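Local structure of protection of telomeres protein 1 (Schizosaccharomyces pombe, 5USB) at residues Y18-K23 and T36-N41; V87-V92 and C104-D109. The protein binds single-stranded telomeric DNA, here through one OB-fold domain, protects the 3' telomeric overhang and regulates telomerase and telomere length. The protein carries 1 engineered substitution. All blocks are in the same frame, centred on the assembly; numbering follows the deposited sequence. Where two conformers were deposited one is given.

Contact 1 (Y18-K23 and T36-N41). With nucleotides of chain B.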
loop_
_atom_site.group_PDB
_atom_site.type_symbol
_atom_site.label_atom_id
_atom_site.label_comp_id
_atom_site.label_asym_id
_atom_site.label_seq_id
_atom_site.Cartn_x
_atom_site.Cartn_y
_atom_site.Cartn_z
ATOM N N TYR A 18 1.738 1.716 8.306
ATOM C CA TYR A 18 2.747 2.569 7.704
ATOM C C TYR A 18 3.401 1.780 6.570
ATOM O O TYR A 18 3.622 0.573 6.692
ATOM C CB TYR A 18 3.819 2.950 8.739
ATOM C CG TYR A 18 3.344 3.920 9.796
ATOM C CD1 TYR A 18 3.532 5.267 9.599
ATOM C CD2 TYR A 18 2.758 3.484 10.970
ATOM C CE1 TYR A 18 3.116 6.176 10.546
ATOM C CE2 TYR A 18 2.334 4.377 11.923
ATOM C CZ TYR A 18 2.514 5.710 11.713
ATOM O OH TYR A 18 2.096 6.647 12.664
ATOM N N ALA A 19 3.746 2.462 5.490
ATOM C CA ALA A 19 4.355 1.767 4.364
ATOM C C ALA A 19 5.123 2.748 3.499
ATOM O O ALA A 19 4.937 3.969 3.569
ATOM C CB ALA A 19 3.297 1.061 3.536
ATOM N N GLN A 20 5.998 2.193 2.673
ATOM C CA GLN A 20 6.704 2.948 1.656
ATOM C C GLN A 20 6.100 2.657 0.285
ATOM O O GLN A 20 5.768 1.510 -0.033
ATOM C CB GLN A 20 8.192 2.610 1.646
ATOM C CG GLN A 20 8.951 3.579 0.762
ATOM C CD GLN A 20 10.448 3.468 0.861
ATOM O OE1 GLN A 20 10.989 2.401 1.121
ATOM N NE2 GLN A 20 11.135 4.577 0.562
ATOM N N VAL A 21 5.925 3.716 -0.502
ATOM C CA VAL A 21 5.337 3.608 -1.829
ATOM C C VAL A 21 6.415 3.162 -2.804
ATOM O O VAL A 21 7.434 3.846 -2.991
ATOM C CB VAL A 21 4.710 4.933 -2.275
ATOM C CG1 VAL A 21 4.164 4.795 -3.685
ATOM C CG2 VAL A 21 3.640 5.340 -1.336
ATOM N N ILE A 22 6.151 2.053 -3.482
ATOM C CA ILE A 22 7.072 1.517 -4.476
ATOM C C ILE A 22 6.707 1.966 -5.874
ATOM O O ILE A 22 7.589 2.308 -6.663
ATOM C CB ILE A 22 7.112 -0.025 -4.389
ATOM C CG1 ILE A 22 7.554 -0.526 -3.020
ATOM C CG2 ILE A 22 8.023 -0.549 -5.488
ATOM C CD1 ILE A 22 8.921 -0.007 -2.601
ATOM N N LYS A 23 5.417 1.981 -6.177
ATOM C CA LYS A 23 4.928 2.259 -7.513
ATOM C C LYS A 23 3.607 3.004 -7.427
ATOM O O LYS A 23 2.776 2.709 -6.565
ATOM C CB LYS A 23 4.732 0.944 -8.287
ATOM C CG LYS A 23 4.210 1.115 -9.700
ATOM C CD LYS A 23 4.104 -0.232 -10.347
ATOM C CE LYS A 23 3.363 -0.149 -11.674
ATOM N NZ LYS A 23 4.166 0.490 -12.701
ATOM N N THR A 36 4.767 -1.235 0.522
ATOM C CA THR A 36 5.432 -2.292 1.267
ATOM C C THR A 36 5.897 -1.770 2.614
ATOM O O THR A 36 6.213 -0.582 2.750
ATOM C CB THR A 36 6.660 -2.822 0.497
ATOM O OG1 THR A 36 7.220 -3.957 1.167
ATOM C CG2 THR A 36 7.744 -1.804 0.415
ATOM N N ASP A 37 5.978 -2.692 3.604
ATOM C CA ASP A 37 6.755 -2.383 4.802
ATOM C C ASP A 37 7.880 -3.394 4.981
ATOM O O ASP A 37 8.462 -3.497 6.076
ATOM C CB ASP A 37 5.866 -2.277 6.047
ATOM C CG ASP A 37 5.216 -3.562 6.438
ATOM O OD1 ASP A 37 5.498 -4.606 5.813
ATOM O OD2 ASP A 37 4.450 -3.548 7.452
ATOM N N TYR A 38 8.194 -4.117 3.909
ATOM C CA TYR A 38 9.245 -5.139 3.866
ATOM C C TYR A 38 8.947 -6.291 4.813
ATOM O O TYR A 38 9.859 -6.898 5.384
ATOM C CB TYR A 38 10.613 -4.488 4.113
ATOM C CG TYR A 38 11.000 -3.648 2.931
ATOM C CD1 TYR A 38 11.529 -4.260 1.807
ATOM C CD2 TYR A 38 10.780 -2.272 2.909
ATOM C CE1 TYR A 38 11.863 -3.549 0.699
ATOM C CE2 TYR A 38 11.112 -1.530 1.764
ATOM C CZ TYR A 38 11.646 -2.214 0.673
ATOM O OH TYR A 38 12.013 -1.559 -0.482
ATOM N N THR A 39 7.663 -6.607 4.993
ATOM C CA THR A 39 7.218 -7.826 5.658
ATOM C C THR A 39 6.363 -8.609 4.667
ATOM O O THR A 39 5.648 -8.038 3.849
ATOM C CB THR A 39 6.451 -7.581 6.996
ATOM O OG1 THR A 39 5.153 -7.030 6.736
ATOM C CG2 THR A 39 7.241 -6.642 7.941
ATOM N N GLU A 40 6.464 -9.925 4.723
ATOM C CA GLU A 40 5.864 -10.825 3.736
ATOM C C GLU A 40 4.463 -11.238 4.135
ATOM O O GLU A 40 4.198 -11.471 5.311
ATOM C CB GLU A 40 6.754 -12.050 3.614
ATOM C CG GLU A 40 6.448 -12.993 2.539
ATOM C CD GLU A 40 7.490 -14.089 2.492
ATOM O OE1 GLU A 40 8.356 -14.113 3.399
ATOM O OE2 GLU A 40 7.465 -14.870 1.541
ATOM N N ASN A 41 3.559 -11.293 3.153
ATOM C CA ASN A 41 2.198 -11.763 3.367
ATOM C C ASN A 41 1.852 -12.812 2.333
ATOM O O ASN A 41 1.968 -12.559 1.138
ATOM C CB ASN A 41 1.210 -10.607 3.283
ATOM C CG ASN A 41 -0.173 -10.979 3.747
ATOM O OD1 ASN A 41 -0.785 -11.915 3.250
ATOM N ND2 ASN A 41 -0.686 -10.219 4.686
ATOM P P DG B 7 6.521 -2.911 -19.707
ATOM O OP1 DG B 7 6.625 -3.607 -21.007
ATOM O OP2 DG B 7 7.706 -2.432 -19.045
ATOM O "O5'" DG B 7 5.563 -1.646 -19.839
ATOM C "C5'" DG B 7 4.496 -1.654 -20.766
ATOM C "C4'" DG B 7 3.629 -0.438 -20.563
ATOM O "O4'" DG B 7 2.838 -0.632 -19.374
ATOM C "C3'" DG B 7 4.383 0.880 -20.368
ATOM O "O3'" DG B 7 3.812 1.858 -21.216
ATOM C "C2'" DG B 7 3.982 1.325 -18.977
ATOM C "C1'" DG B 7 2.678 0.614 -18.758
ATOM N N9 DG B 7 2.400 0.398 -17.351
ATOM C C8 DG B 7 3.300 0.441 -16.318
ATOM N N7 DG B 7 2.747 0.271 -15.150
ATOM C C5 DG B 7 1.399 0.118 -15.429
ATOM C C6 DG B 7 0.302 -0.076 -14.559
ATOM O O6 DG B 7 0.307 -0.188 -13.337
ATOM N N1 DG B 7 -0.896 -0.178 -15.260
ATOM C C2 DG B 7 -1.017 -0.086 -16.621
ATOM N N2 DG B 7 -2.253 -0.201 -17.110
ATOM N N3 DG B 7 -0.001 0.107 -17.442
ATOM C C4 DG B 7 1.169 0.202 -16.784
HETATM O O HOH W 1 4.367 -1.194 8.693
HETATM O O HOH W 2 11.900 1.162 -0.820
#

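Contact 2 (V87-V92 and C104-D109). With nucleotides of chain B.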
loop_
_atom_site.group_PDB
_atom_site.type_symbol
_atom_site.label_atom_id
_atom_site.label_comp_id
_atom_site.label_asym_id
_atom_site.label_seq_id
_atom_site.Cartn_x
_atom_site.Cartn_y
_atom_site.Cartn_z
ATOM N N VAL A 87 3.853 6.582 3.583
ATOM C CA VAL A 87 2.447 6.868 3.806
ATOM C C VAL A 87 1.985 6.168 5.083
ATOM O O VAL A 87 2.538 5.147 5.509
ATOM C CB VAL A 87 1.542 6.484 2.613
ATOM C CG1 VAL A 87 1.861 7.308 1.360
ATOM C CG2 VAL A 87 1.644 5.026 2.282
ATOM N N VAL A 88 0.946 6.736 5.690
ATOM C CA VAL A 88 0.190 6.097 6.764
ATOM C C VAL A 88 -1.243 5.980 6.273
ATOM O O VAL A 88 -1.857 6.973 5.870
ATOM C CB VAL A 88 0.292 6.854 8.103
ATOM C CG1 VAL A 88 -0.142 8.299 8.011
ATOM C CG2 VAL A 88 -0.454 6.038 9.173
ATOM N N MET A 89 -1.746 4.749 6.239
ATOM C CA MET A 89 -3.097 4.438 5.789
ATOM C C MET A 89 -3.879 4.009 7.019
ATOM O O MET A 89 -3.424 3.152 7.762
ATOM C CB MET A 89 -3.034 3.343 4.711
ATOM C CG MET A 89 -2.179 3.894 3.513
ATOM S SD MET A 89 -2.055 2.929 2.014
ATOM C CE MET A 89 -3.769 2.836 1.659
ATOM N N LYS A 90 -5.026 4.640 7.245
ATOM C CA LYS A 90 -5.802 4.443 8.461
ATOM C C LYS A 90 -7.191 3.959 8.096
ATOM O O LYS A 90 -7.843 4.527 7.217
ATOM C CB LYS A 90 -5.870 5.737 9.275
ATOM C CG LYS A 90 -4.578 6.078 9.938
ATOM C CD LYS A 90 -4.635 7.388 10.690
ATOM C CE LYS A 90 -3.283 7.787 11.188
ATOM N NZ LYS A 90 -3.235 9.235 11.575
ATOM N N ASN A 91 -7.585 2.836 8.700
ATOM C CA ASN A 91 -8.934 2.305 8.609
ATOM C C ASN A 91 -9.329 1.965 7.181
ATOM O O ASN A 91 -10.489 2.076 6.792
ATOM C CB ASN A 91 -9.934 3.275 9.249
ATOM C CG ASN A 91 -9.576 3.562 10.678
ATOM O OD1 ASN A 91 -9.319 2.641 11.440
ATOM N ND2 ASN A 91 -9.462 4.840 11.033
ATOM N N VAL A 92 -8.379 1.484 6.414
ATOM C CA VAL A 92 -8.640 1.063 5.055
ATOM C C VAL A 92 -9.082 -0.386 5.053
ATOM O O VAL A 92 -8.851 -1.148 5.991
ATOM C CB VAL A 92 -7.406 1.296 4.165
ATOM C CG1 VAL A 92 -7.101 2.775 4.082
ATOM C CG2 VAL A 92 -6.205 0.529 4.684
ATOM N N CYS A 104 -5.957 -3.613 -1.209
ATOM C CA CYS A 104 -6.529 -2.578 -0.368
ATOM C C CYS A 104 -7.352 -1.630 -1.230
ATOM O O CYS A 104 -6.941 -1.263 -2.333
ATOM C CB CYS A 104 -5.399 -1.858 0.364
ATOM S SG CYS A 104 -5.824 -0.431 1.315
ATOM N N ILE A 105 -8.505 -1.216 -0.701
ATOM C CA ILE A 105 -9.472 -0.435 -1.448
ATOM C C ILE A 105 -9.843 0.788 -0.637
ATOM O O ILE A 105 -10.107 0.688 0.567
ATOM C CB ILE A 105 -10.725 -1.263 -1.759
ATOM C CG1 ILE A 105 -10.372 -2.477 -2.614
ATOM C CG2 ILE A 105 -11.735 -0.387 -2.430
ATOM C CD1 ILE A 105 -9.738 -2.172 -3.929
ATOM N N LEU A 106 -9.863 1.951 -1.300
ATOM C CA LEU A 106 -10.416 3.174 -0.713
ATOM C C LEU A 106 -11.546 3.661 -1.627
ATOM O O LEU A 106 -11.331 4.306 -2.654
ATOM C CB LEU A 106 -9.343 4.233 -0.495
ATOM C CG LEU A 106 -8.359 4.024 0.641
ATOM C CD1 LEU A 106 -7.331 2.982 0.282
ATOM C CD2 LEU A 106 -7.685 5.294 1.014
ATOM N N HIS A 107 -12.766 3.297 -1.254
ATOM C CA HIS A 107 -13.953 3.685 -1.993
ATOM C C HIS A 107 -14.339 5.119 -1.640
ATOM O O HIS A 107 -14.127 5.580 -0.535
ATOM C CB HIS A 107 -15.127 2.751 -1.652
ATOM C CG HIS A 107 -15.004 1.363 -2.215
ATOM N ND1 HIS A 107 -15.152 1.087 -3.557
ATOM C CD2 HIS A 107 -14.817 0.167 -1.603
ATOM C CE1 HIS A 107 -15.024 -0.216 -3.752
ATOM N NE2 HIS A 107 -14.822 -0.794 -2.581
ATOM N N GLY A 108 -14.909 5.820 -2.610
ATOM C CA GLY A 108 -15.452 7.131 -2.339
ATOM C C GLY A 108 -16.407 7.036 -1.168
ATOM O O GLY A 108 -17.225 6.109 -1.132
ATOM N N ASP A 109 -16.241 7.917 -0.233
ATOM C CA ASP A 109 -17.010 7.863 1.010
ATOM C C ASP A 109 -17.573 9.255 1.333
ATOM O O ASP A 109 -17.287 9.744 2.370
ATOM C CB ASP A 109 -16.115 7.337 2.163
ATOM C CG ASP A 109 -16.877 7.097 3.429
ATOM O OD1 ASP A 109 -18.079 7.002 3.342
ATOM O OD2 ASP A 109 -16.365 6.989 4.539
ATOM O "O5'" G B 1 -18.812 -2.865 -8.431
ATOM C "C5'" G B 1 -17.672 -2.006 -8.494
ATOM C "C4'" G B 1 -17.685 -1.282 -9.811
ATOM O "O4'" G B 1 -17.843 0.136 -9.597
ATOM C "C3'" G B 1 -16.426 -1.394 -10.636
ATOM O "O3'" G B 1 -16.874 -1.173 -11.938
ATOM C "C2'" G B 1 -15.559 -0.241 -10.118
ATOM O "O2'" G B 1 -14.647 0.466 -10.934
ATOM C "C1'" G B 1 -16.587 0.779 -9.673
ATOM N N9 G B 1 -16.280 1.289 -8.353
ATOM C C8 G B 1 -16.141 0.567 -7.196
ATOM N N7 G B 1 -15.940 1.314 -6.148
ATOM C C5 G B 1 -15.978 2.608 -6.641
ATOM C C6 G B 1 -15.820 3.843 -5.973
ATOM O O6 G B 1 -15.629 4.041 -4.781
ATOM N N1 G B 1 -15.906 4.916 -6.853
ATOM C C2 G B 1 -16.109 4.811 -8.205
ATOM N N2 G B 1 -16.149 5.956 -8.890
ATOM N N3 G B 1 -16.262 3.661 -8.840
ATOM C C4 G B 1 -16.183 2.607 -8.001
#

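Contact 1 (Y18-K23 and T36-N41)
The last rung of the antiparallel pairing between strands 14-26 and 31-36 joins Gln20 to Thr36, where the second strand leaves the sheet for a loop. The two are a hydrogen-bonded pair: Gln20 N gives to Thr36 O at 2.8 Å and nearly straight (169°), and Thr36 N returns a bond to Gln20 O at 3.0 Å. Their side chains therefore share one sheet face. With OG1 anti to the backbone N (chi1 -174°), Thr36 turns its two branches to different tasks. OG1 accepts from Tyr38 N at 2.9 Å, an ST turn that starts the loop, and gives its proton to Phe63 O. CG2 meets Ile22 CG1 at 3.7 Å and also lies 3.6 Å above one face of the Tyr38 ring, toward its rim. An alanine at this position is likely to leave Tyr38 N without its acceptor and open a gap between Ile22 and the tyrosine ring. Gln20, its chain extended, brings OE1 to the edge of that ring with the amide turned 69° from the ring plane; a water bridges OE1 and Tyr38 OH, while NE2 is held by Gly84 O. Asp37 ties the loop to Thr39 and, through water, to strand 14-26: Thr39 OG1 donates to the syn lone pair of Asp37 OD1 at 2.6 Å, and a second water links Asp37 OD2 to Tyr18 O, 2.7 Å from OD2. Helix 129-138 packs against Tyr38 through Ile131 and Arg134. Three residues further along the same strand, Lys23 NZ donates to N7 of DG7 of chain B at 2.8 Å. Ile22 and Lys23 both face Tyr34, a classic beta bulge in the long first strand of this OB fold.

Contact 2 (V87-V92 and C104-D109)
O6 of G1 of chain B, the ribonucleotide at the start of the bound chimera, is gripped twice by segment 104-109. Gly108 N donates to it at 2.9 Å (150°), and His107 ND1 reaches it at 3.2 Å. The same His107 ND1 comes to 2.7 Å from G1 N7, but the bond is bent (124°) and therefore weak. Both acceptors lie on one edge of the guanine, so that edge is read by a ring nitrogen and a backbone amide together. The histidine ring also meets Trp70 with parallel planes.

Behind this site, segments 87-92 and 104-109 are joined by apolar side chains alone. Met89 bends at its last torsion (chi3 58°), which carries the methyl CE across to Leu106 CD1 at 3.8 Å and to Cys104 SG at 3.9 Å. Val92 adds a second pair of contacts with separate branches: CG1 reaches Leu106 CD1 at 3.8 Å, and CG2 lies 3.5 Å from Cys104 SG. The sulfur distances apply to one of two deposited Cys104 conformers, whereas the leucine contacts do not depend on that choice. Leu106 CD1 is thus touched by both Met89 and Val92, which sit on either side of the corner the chain turns at Asn91. There Asn91 and Val92 both face Cys15, a G1 beta bulge.

All four side chains are buried in the barrel interior: Phe17 of strand 14-26 meets Met89 and Val92, Ile118 of strand 117-121 meets Met89 and Leu106, and strand 65-69 adds Cys67 beside Met89 and Cys104 and Leu69 beside Leu106.

Contact 1 closes along the chain before contact 2 opens, so the two come in series, their centres about 15 Å apart. They meet directly because strands 14-26 and 86-90 are antiparallel neighbours in one curled sheet: Ala19 O and Val87 N, 2.8 Å apart, probably form a hydrogen bond, Val21 CG2 packs on Val87 CG1, and Tyr18 CE1 on Val88 CB. Strand 14-26 also pairs with strands 31-36 and 92-96, which makes it the common element of both regions. Each contact has one residue or more at the bound strand, DG7 of chain B for contact 1 and G1 of chain B for contact 2, so a single OB-fold framework carries separate nucleotide-binding points.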